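Oligopeptide ABC transporter OppAIV (Borrelia burgdorferi B31, PDB 4GL8) probably binds oligopeptides outside the cytoplasmic membrane and delivers them to an ABC transporter for uptake. Local coordinates at residues V52-V57 with V178-I183; P40-L43 with L47-D50; S126-M131 with S425-D430. One frame throughout, in Å; residues are numbered along the deposited sequence.

The three interactions cluster near the centre of the molecule, around the bound peptide. The centres of interactions 1 and 2 are about 8 Å apart, and that of interaction 3 lies about 11 Å from each. Along the chain, interaction 2 comes first, folding the loop before helix 51-57; interaction 1 joins that helix to the loop between helices 173-176 and 187-193. Interaction 3 alternates with interaction 1 in sequence and reaches from the turn into helix 129-135 to the end of strand 422-428 and the loop after it. Gln180 meets Ile48, Asn49 meets Ser127, and His179 packs on Met131 and Asp430, so parts of the chain distant in sequence come together beside the bound peptide.

Interaction 1 (V52-V57 with V178-I183); sequences VGSGIV and VHQTFI
Gln180 reaches across to helix 51-57 with both ends of its side chain, the amide meeting Ser54 and the first methylene meeting Val57. Its CG lies between the backbone N and the carbonyl carbon (chi1 75°), and a bend at chi2 (-86°) brings OE1 to Ser54. OE1 thereby comes within 3.0 Å of Ser54 OG, a possible hydrogen bond from the hydroxyl, although its single proton has another acceptor nearby. Which way round the amide sits is set by its other end, because NE2 donates to the carbonyl O of Ile48. The Val57 side chain crosses that of Gln180 at about a right angle, its CG1 methyl lying 4.1 Å from Gln180 CB. Within its own segment, Gln180 OE1 stands 3.1 Å above the His179 ring plane, offset toward the rim of one face. A buried polar amide is thus wedged among a hydroxyl, a carbonyl and an imidazole. His179 and Gln180 both also pack on a side chain of the bound peptide, which places this helix-to-loop junction in the ligand cleft of the OppA type of periplasmic binding protein.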
loop_
_atom_site.group_PDB
_atom_site.type_symbol
_atom_site.label_atom_id
_atom_site.label_comp_id
_atom_site.label_asym_id
_atom_site.label_seq_id
_atom_site.Cartn_x
_atom_site.Cartn_y
_atom_site.Cartn_z
ATOM N N VAL A 52 3.114 -6.172 2.380
ATOM C CA VAL A 52 3.398 -7.420 3.051
ATOM C C VAL A 52 3.300 -7.258 4.566
ATOM O O VAL A 52 2.545 -7.969 5.241
ATOM C CB VAL A 52 4.761 -7.994 2.648
ATOM C CG1 VAL A 52 4.946 -9.348 3.311
ATOM C CG2 VAL A 52 4.817 -8.142 1.141
ATOM N N GLY A 53 4.034 -6.312 5.103
ATOM C CA GLY A 53 3.866 -5.976 6.505
ATOM C C GLY A 53 2.414 -5.655 6.855
ATOM O O GLY A 53 1.908 -6.090 7.894
ATOM N N SER A 54 1.741 -4.902 5.988
ATOM C CA SER A 54 0.366 -4.493 6.255
ATOM C C SER A 54 -0.601 -5.673 6.342
ATOM O O SER A 54 -1.472 -5.692 7.211
ATOM C CB SER A 54 -0.150 -3.548 5.174
ATOM O OG SER A 54 -1.414 -3.083 5.559
ATOM N N GLY A 55 -0.449 -6.630 5.432
ATOM C CA GLY A 55 -1.334 -7.766 5.370
ATOM C C GLY A 55 -1.189 -8.688 6.568
ATOM O O GLY A 55 -2.163 -9.285 7.037
ATOM N N ILE A 56 0.031 -8.769 7.090
ATOM C CA ILE A 56 0.299 -9.541 8.277
ATOM C C ILE A 56 -0.191 -8.796 9.534
ATOM O O ILE A 56 -0.922 -9.353 10.357
ATOM C CB ILE A 56 1.800 -9.894 8.335
ATOM C CG1 ILE A 56 2.135 -10.887 7.231
ATOM C CG2 ILE A 56 2.181 -10.478 9.687
ATOM C CD1 ILE A 56 3.595 -10.951 6.903
ATOM N N VAL A 57 0.219 -7.549 9.688
ATOM C CA VAL A 57 -0.084 -6.792 10.894
ATOM C C VAL A 57 -1.584 -6.625 11.095
ATOM O O VAL A 57 -2.054 -6.566 12.220
ATOM C CB VAL A 57 0.595 -5.399 10.862
ATOM C CG1 VAL A 57 -0.394 -4.249 10.904
ATOM C CG2 VAL A 57 1.556 -5.257 11.986
ATOM N N VAL A 178 -8.462 2.367 9.019
ATOM C CA VAL A 178 -8.166 0.968 8.855
ATOM C C VAL A 178 -6.702 0.793 8.456
ATOM O O VAL A 178 -6.131 -0.239 8.694
ATOM C CB VAL A 178 -9.132 0.334 7.807
ATOM C CG1 VAL A 178 -8.816 -1.133 7.556
ATOM C CG2 VAL A 178 -10.559 0.486 8.306
ATOM N N HIS A 179 -6.089 1.812 7.855
ATOM C CA HIS A 179 -4.699 1.782 7.481
ATOM C C HIS A 179 -3.789 1.695 8.723
ATOM O O HIS A 179 -4.057 2.309 9.743
ATOM C CB HIS A 179 -4.380 3.029 6.687
ATOM C CG HIS A 179 -3.004 3.036 6.098
ATOM N ND1 HIS A 179 -2.007 3.881 6.543
ATOM C CD2 HIS A 179 -2.465 2.322 5.088
ATOM C CE1 HIS A 179 -0.909 3.677 5.840
ATOM N NE2 HIS A 179 -1.164 2.739 4.946
ATOM N N GLN A 180 -2.704 0.929 8.591
ATOM C CA GLN A 180 -1.866 0.535 9.718
ATOM C C GLN A 180 -1.253 1.691 10.461
ATOM O O GLN A 180 -1.124 1.614 11.642
ATOM C CB GLN A 180 -0.792 -0.470 9.289
ATOM C CG GLN A 180 0.384 0.093 8.490
ATOM C CD GLN A 180 0.141 0.191 6.991
ATOM O OE1 GLN A 180 -0.890 -0.232 6.462
ATOM N NE2 GLN A 180 1.111 0.738 6.301
ATOM N N THR A 181 -0.896 2.760 9.770
ATOM C CA THR A 181 -0.381 3.984 10.394
ATOM C C THR A 181 -1.304 4.509 11.497
ATOM O O THR A 181 -0.826 5.122 12.490
ATOM C CB THR A 181 -0.256 5.089 9.319
ATOM O OG1 THR A 181 0.611 4.633 8.285
ATOM C CG2 THR A 181 0.322 6.319 9.867
ATOM N N PHE A 182 -2.606 4.272 11.328
ATOM C CA PHE A 182 -3.602 4.696 12.288
ATOM C C PHE A 182 -3.963 3.644 13.340
ATOM O O PHE A 182 -4.744 3.918 14.254
ATOM C CB PHE A 182 -4.879 5.126 11.575
ATOM C CG PHE A 182 -4.788 6.446 10.882
ATOM C CD1 PHE A 182 -5.128 7.612 11.540
ATOM C CD2 PHE A 182 -4.457 6.514 9.564
ATOM C CE1 PHE A 182 -5.129 8.816 10.893
ATOM C CE2 PHE A 182 -4.414 7.718 8.904
ATOM C CZ PHE A 182 -4.757 8.883 9.564
ATOM N N ILE A 183 -3.383 2.461 13.251
ATOM C CA ILE A 183 -3.738 1.383 14.173
ATOM C C ILE A 183 -2.971 1.577 15.475
ATOM O O ILE A 183 -1.765 1.750 15.444
ATOM C CB ILE A 183 -3.479 -0.015 13.557
ATOM C CG1 ILE A 183 -4.360 -0.173 12.321
ATOM C CG2 ILE A 183 -3.778 -1.105 14.573
ATOM C CD1 ILE A 183 -4.162 -1.458 11.544
#

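Interaction 2 (P40-L43 with L47-D50); sequences PATL and LIND
Thr42 and Ile48 meet where the loop before helix 51-57 doubles back on itself. The CG2 methyl of Thr42 lies 3.9 Å from CG1 of Ile48, and the two side chains cross obliquely. Ile48 CG1 also sits close to the backbone, 3.2 Å from the carbonyl O of Thr42. Further along the side chain, Ile48 CD1 lies 3.9 Å from Leu43 C. This reach follows from CG1 standing beside the backbone N, anti to the carbonyl carbon (chi1 -74°). The other branch of Thr42, OG1, lies 4.1 Å from CB of Leu47, with the two side chains about at right angles. The same OG1 accepts from the backbone N of Asp44, as in an ST turn, and this fixes the threonine's rotation.

A water forms the polar half of the contact: it accepts from Thr42 N at 3.1 Å and donates to Asp50 OD1 at 2.6 Å. Asp50 is held in turn through OD2, which caps helix 51-57 at Gly53 N, with a weaker bond from Val52 N, and receives Trp408 NE1. Next to it, Asn49 offers its backbone to the bound peptide. With several N-H donors and a water hydrogen directed at it, beside the start of a helix, the Asp50 carboxylate is probably stabilised as an anion.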
loop_
_atom_site.group_PDB
_atom_site.type_symbol
_atom_site.label_atom_id
_atom_site.label_comp_id
_atom_site.label_asym_id
_atom_site.label_seq_id
_atom_site.Cartn_x
_atom_site.Cartn_y
_atom_site.Cartn_z
ATOM N N PRO A 40 8.578 -9.646 5.319
ATOM C CA PRO A 40 8.299 -8.282 5.760
ATOM C C PRO A 40 9.548 -7.639 6.344
ATOM O O PRO A 40 10.433 -8.342 6.838
ATOM C CB PRO A 40 7.246 -8.466 6.853
ATOM C CG PRO A 40 7.549 -9.801 7.416
ATOM C CD PRO A 40 7.943 -10.635 6.206
ATOM N N ALA A 41 9.590 -6.312 6.271
ATOM C CA ALA A 41 10.724 -5.495 6.733
ATOM C C ALA A 41 10.519 -5.092 8.170
ATOM O O ALA A 41 11.466 -4.807 8.854
ATOM C CB ALA A 41 10.860 -4.234 5.876
ATOM N N THR A 42 9.278 -5.048 8.622
ATOM C CA THR A 42 8.958 -4.642 9.974
ATOM C C THR A 42 7.534 -5.085 10.248
ATOM O O THR A 42 6.689 -5.049 9.358
ATOM C CB THR A 42 9.098 -3.090 10.181
ATOM O OG1 THR A 42 8.373 -2.675 11.341
ATOM C CG2 THR A 42 8.519 -2.300 9.012
ATOM N N LEU A 43 7.271 -5.509 11.473
ATOM C CA LEU A 43 5.922 -5.792 11.918
ATOM C C LEU A 43 5.349 -4.692 12.848
ATOM O O LEU A 43 4.328 -4.901 13.513
ATOM C CB LEU A 43 5.866 -7.190 12.544
ATOM C CG LEU A 43 6.198 -8.243 11.452
ATOM C CD1 LEU A 43 6.202 -9.649 12.026
ATOM C CD2 LEU A 43 5.260 -8.166 10.253
ATOM N N LEU A 47 5.578 1.888 11.476
ATOM C CA LEU A 47 6.723 1.975 10.571
ATOM C C LEU A 47 6.454 1.269 9.242
ATOM O O LEU A 47 7.180 1.469 8.307
ATOM C CB LEU A 47 7.977 1.362 11.212
ATOM C CG LEU A 47 8.415 1.889 12.581
ATOM C CD1 LEU A 47 9.621 1.123 13.115
ATOM C CD2 LEU A 47 8.753 3.379 12.549
ATOM N N ILE A 48 5.447 0.417 9.158
ATOM C CA ILE A 48 5.177 -0.333 7.911
ATOM C C ILE A 48 4.702 0.602 6.826
ATOM O O ILE A 48 3.797 1.387 7.063
ATOM C CB ILE A 48 4.083 -1.410 8.132
ATOM C CG1 ILE A 48 4.647 -2.578 8.923
ATOM C CG2 ILE A 48 3.552 -1.946 6.811
ATOM C CD1 ILE A 48 3.581 -3.354 9.652
ATOM N N ASN A 49 5.272 0.492 5.632
ATOM C CA ASN A 49 4.799 1.279 4.498
ATOM C C ASN A 49 4.545 0.437 3.274
ATOM O O ASN A 49 4.488 0.963 2.166
ATOM C CB ASN A 49 5.786 2.392 4.163
ATOM C CG ASN A 49 7.188 1.869 3.880
ATOM O OD1 ASN A 49 7.385 0.683 3.550
ATOM N ND2 ASN A 49 8.185 2.757 4.039
ATOM N N ASP A 50 4.337 -0.855 3.490
ATOM C CA ASP A 50 4.387 -1.868 2.420
ATOM C C ASP A 50 3.272 -2.884 2.615
ATOM O O ASP A 50 2.830 -3.080 3.740
ATOM C CB ASP A 50 5.748 -2.556 2.414
ATOM C CG ASP A 50 5.880 -3.563 3.503
ATOM O OD1 ASP A 50 6.235 -3.179 4.634
ATOM O OD2 ASP A 50 5.636 -4.745 3.225
HETATM O O HOH W 1 6.979 -4.880 6.502
#

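Interaction 3 (S126-M131 with S425-D430); sequences SSFVNM and SGWSGD
Phe128 and Met131 face Trp427 and Asp430 across the middle of the molecule, but the route to them begins with Ser126. Its OG accepts from Phe128 N at 3.3 Å, a capping bond before the helix, and also bonds to the carbonyl O of Gln46, so the serine pins the type I turn from Ser126 to Val129 to a second loop. Ser127 continues the turn and joins its OG to Asn49 ND2, on the loop that leads into helix 51-57.

Phe128 is the main link. Its ring comes from the opposite direction to the indole and meets it rim to rim, with CZ 3.6 Å from Trp427 CH2, the centroid of the six-membered ring 6.0 Å from its own, and the planes inclined at 50°. Neither ring lies over the other. The same CZ is 3.3 Å from Asp430 OD2, an oblique approach in which ring and carboxylate planes stand 75° apart. Elsewhere the ring makes an edge-to-face pair with His179.

One turn further, Met131 N bonds to Phe128 O at 2.9 Å as helix 129-135 gets under way. The methionine chain is extended up to a bend at chi3 (-67°), which carries CE to 3.8 Å from Asp430 OD2, its side chain running obliquely to the aspartate. Asp430 OD1 is hydrogen-bonded to the backbone of the bound peptide, against whose backbone Trp427 packs as well, while Phe128 touches one of its side chains. Such an aspartate beside an aromatic wall is consistent with the peptide-anchoring site in the cleft of OppA-like binding proteins.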
loop_
_atom_site.group_PDB
_atom_site.type_symbol
_atom_site.label_atom_id
_atom_site.label_comp_id
_atom_site.label_asym_id
_atom_site.label_seq_id
_atom_site.Cartn_x
_atom_site.Cartn_y
_atom_site.Cartn_z
ATOM N N SER A 126 8.855 7.335 11.502
ATOM C CA SER A 126 7.805 6.750 10.659
ATOM C C SER A 126 7.789 7.460 9.309
ATOM O O SER A 126 7.625 8.675 9.259
ATOM C CB SER A 126 6.424 6.870 11.306
ATOM O OG SER A 126 5.410 6.483 10.347
ATOM N N SER A 127 7.931 6.701 8.221
ATOM C CA SER A 127 7.952 7.298 6.890
ATOM C C SER A 127 6.533 7.697 6.408
ATOM O O SER A 127 6.389 8.296 5.338
ATOM C CB SER A 127 8.582 6.319 5.895
ATOM O OG SER A 127 7.684 5.232 5.648
ATOM N N PHE A 128 5.502 7.352 7.182
ATOM C CA PHE A 128 4.089 7.634 6.826
ATOM C C PHE A 128 3.473 8.725 7.656
ATOM O O PHE A 128 2.301 9.076 7.477
ATOM C CB PHE A 128 3.208 6.366 6.963
ATOM C CG PHE A 128 2.651 5.863 5.651
ATOM C CD1 PHE A 128 1.920 6.720 4.802
ATOM C CD2 PHE A 128 2.815 4.535 5.269
ATOM C CE1 PHE A 128 1.400 6.253 3.595
ATOM C CE2 PHE A 128 2.299 4.073 4.072
ATOM C CZ PHE A 128 1.585 4.925 3.239
ATOM N N VAL A 129 4.266 9.288 8.554
ATOM C CA VAL A 129 3.798 10.337 9.451
ATOM C C VAL A 129 3.045 11.482 8.736
ATOM O O VAL A 129 2.172 12.115 9.336
ATOM C CB VAL A 129 4.975 10.890 10.289
ATOM C CG1 VAL A 129 5.881 11.811 9.458
ATOM C CG2 VAL A 129 4.445 11.599 11.526
ATOM N N ASN A 130 3.375 11.761 7.481
ATOM C CA ASN A 130 2.656 12.829 6.739
ATOM C C ASN A 130 1.167 12.602 6.562
ATOM O O ASN A 130 0.387 13.547 6.514
ATOM C CB ASN A 130 3.293 13.091 5.384
ATOM C CG ASN A 130 4.502 13.966 5.506
ATOM O OD1 ASN A 130 4.784 14.499 6.586
ATOM N ND2 ASN A 130 5.200 14.160 4.417
ATOM N N MET A 131 0.772 11.343 6.503
ATOM C CA MET A 131 -0.644 10.999 6.470
ATOM C C MET A 131 -1.390 11.466 7.745
ATOM O O MET A 131 -2.484 12.030 7.658
ATOM C CB MET A 131 -0.780 9.510 6.270
ATOM C CG MET A 131 -2.221 9.038 6.258
ATOM S SD MET A 131 -2.331 7.360 5.635
ATOM C CE MET A 131 -1.847 7.645 3.956
ATOM N N SER A 425 7.762 0.342 -9.618
ATOM C CA SER A 425 7.107 1.010 -8.516
ATOM C C SER A 425 5.610 0.754 -8.606
ATOM O O SER A 425 5.189 -0.233 -9.190
ATOM C CB SER A 425 7.504 2.500 -8.588
ATOM O OG SER A 425 7.057 3.232 -7.492
ATOM N N GLY A 426 4.798 1.664 -8.089
ATOM C CA GLY A 426 3.374 1.430 -7.967
ATOM C C GLY A 426 2.931 1.600 -6.528
ATOM O O GLY A 426 3.762 1.739 -5.621
ATOM N N TRP A 427 1.616 1.546 -6.334
ATOM C CA TRP A 427 1.028 1.977 -5.104
ATOM C C TRP A 427 -0.258 1.251 -4.931
ATOM O O TRP A 427 -1.024 1.117 -5.853
ATOM C CB TRP A 427 0.755 3.469 -5.159
ATOM C CG TRP A 427 0.399 4.097 -3.862
ATOM C CD1 TRP A 427 -0.807 4.655 -3.521
ATOM C CD2 TRP A 427 1.256 4.270 -2.727
ATOM N NE1 TRP A 427 -0.754 5.156 -2.247
ATOM C CE2 TRP A 427 0.509 4.944 -1.742
ATOM C CE3 TRP A 427 2.588 3.943 -2.464
ATOM C CZ2 TRP A 427 1.054 5.301 -0.498
ATOM C CZ3 TRP A 427 3.131 4.273 -1.221
ATOM C CH2 TRP A 427 2.367 4.945 -0.258
ATOM N N SER A 428 -0.465 0.768 -3.731
ATOM C CA SER A 428 -1.722 0.201 -3.349
ATOM C C SER A 428 -2.412 1.229 -2.461
ATOM O O SER A 428 -1.820 1.718 -1.485
ATOM C CB SER A 428 -1.484 -1.147 -2.646
ATOM O OG SER A 428 -2.337 -1.287 -1.542
ATOM N N GLY A 429 -3.639 1.583 -2.834
ATOM C CA GLY A 429 -4.471 2.547 -2.120
ATOM C C GLY A 429 -4.649 2.209 -0.654
ATOM O O GLY A 429 -4.874 1.048 -0.284
ATOM N N ASP A 430 -4.498 3.225 0.182
ATOM C CA ASP A 430 -4.596 3.075 1.615
ATOM C C ASP A 430 -5.990 3.435 2.094
ATOM O O ASP A 430 -6.299 3.192 3.240
ATOM C CB ASP A 430 -3.562 3.982 2.294
ATOM C CG ASP A 430 -2.109 3.614 1.922
ATOM O OD1 ASP A 430 -1.787 2.397 1.828
ATOM O OD2 ASP A 430 -1.299 4.556 1.741
#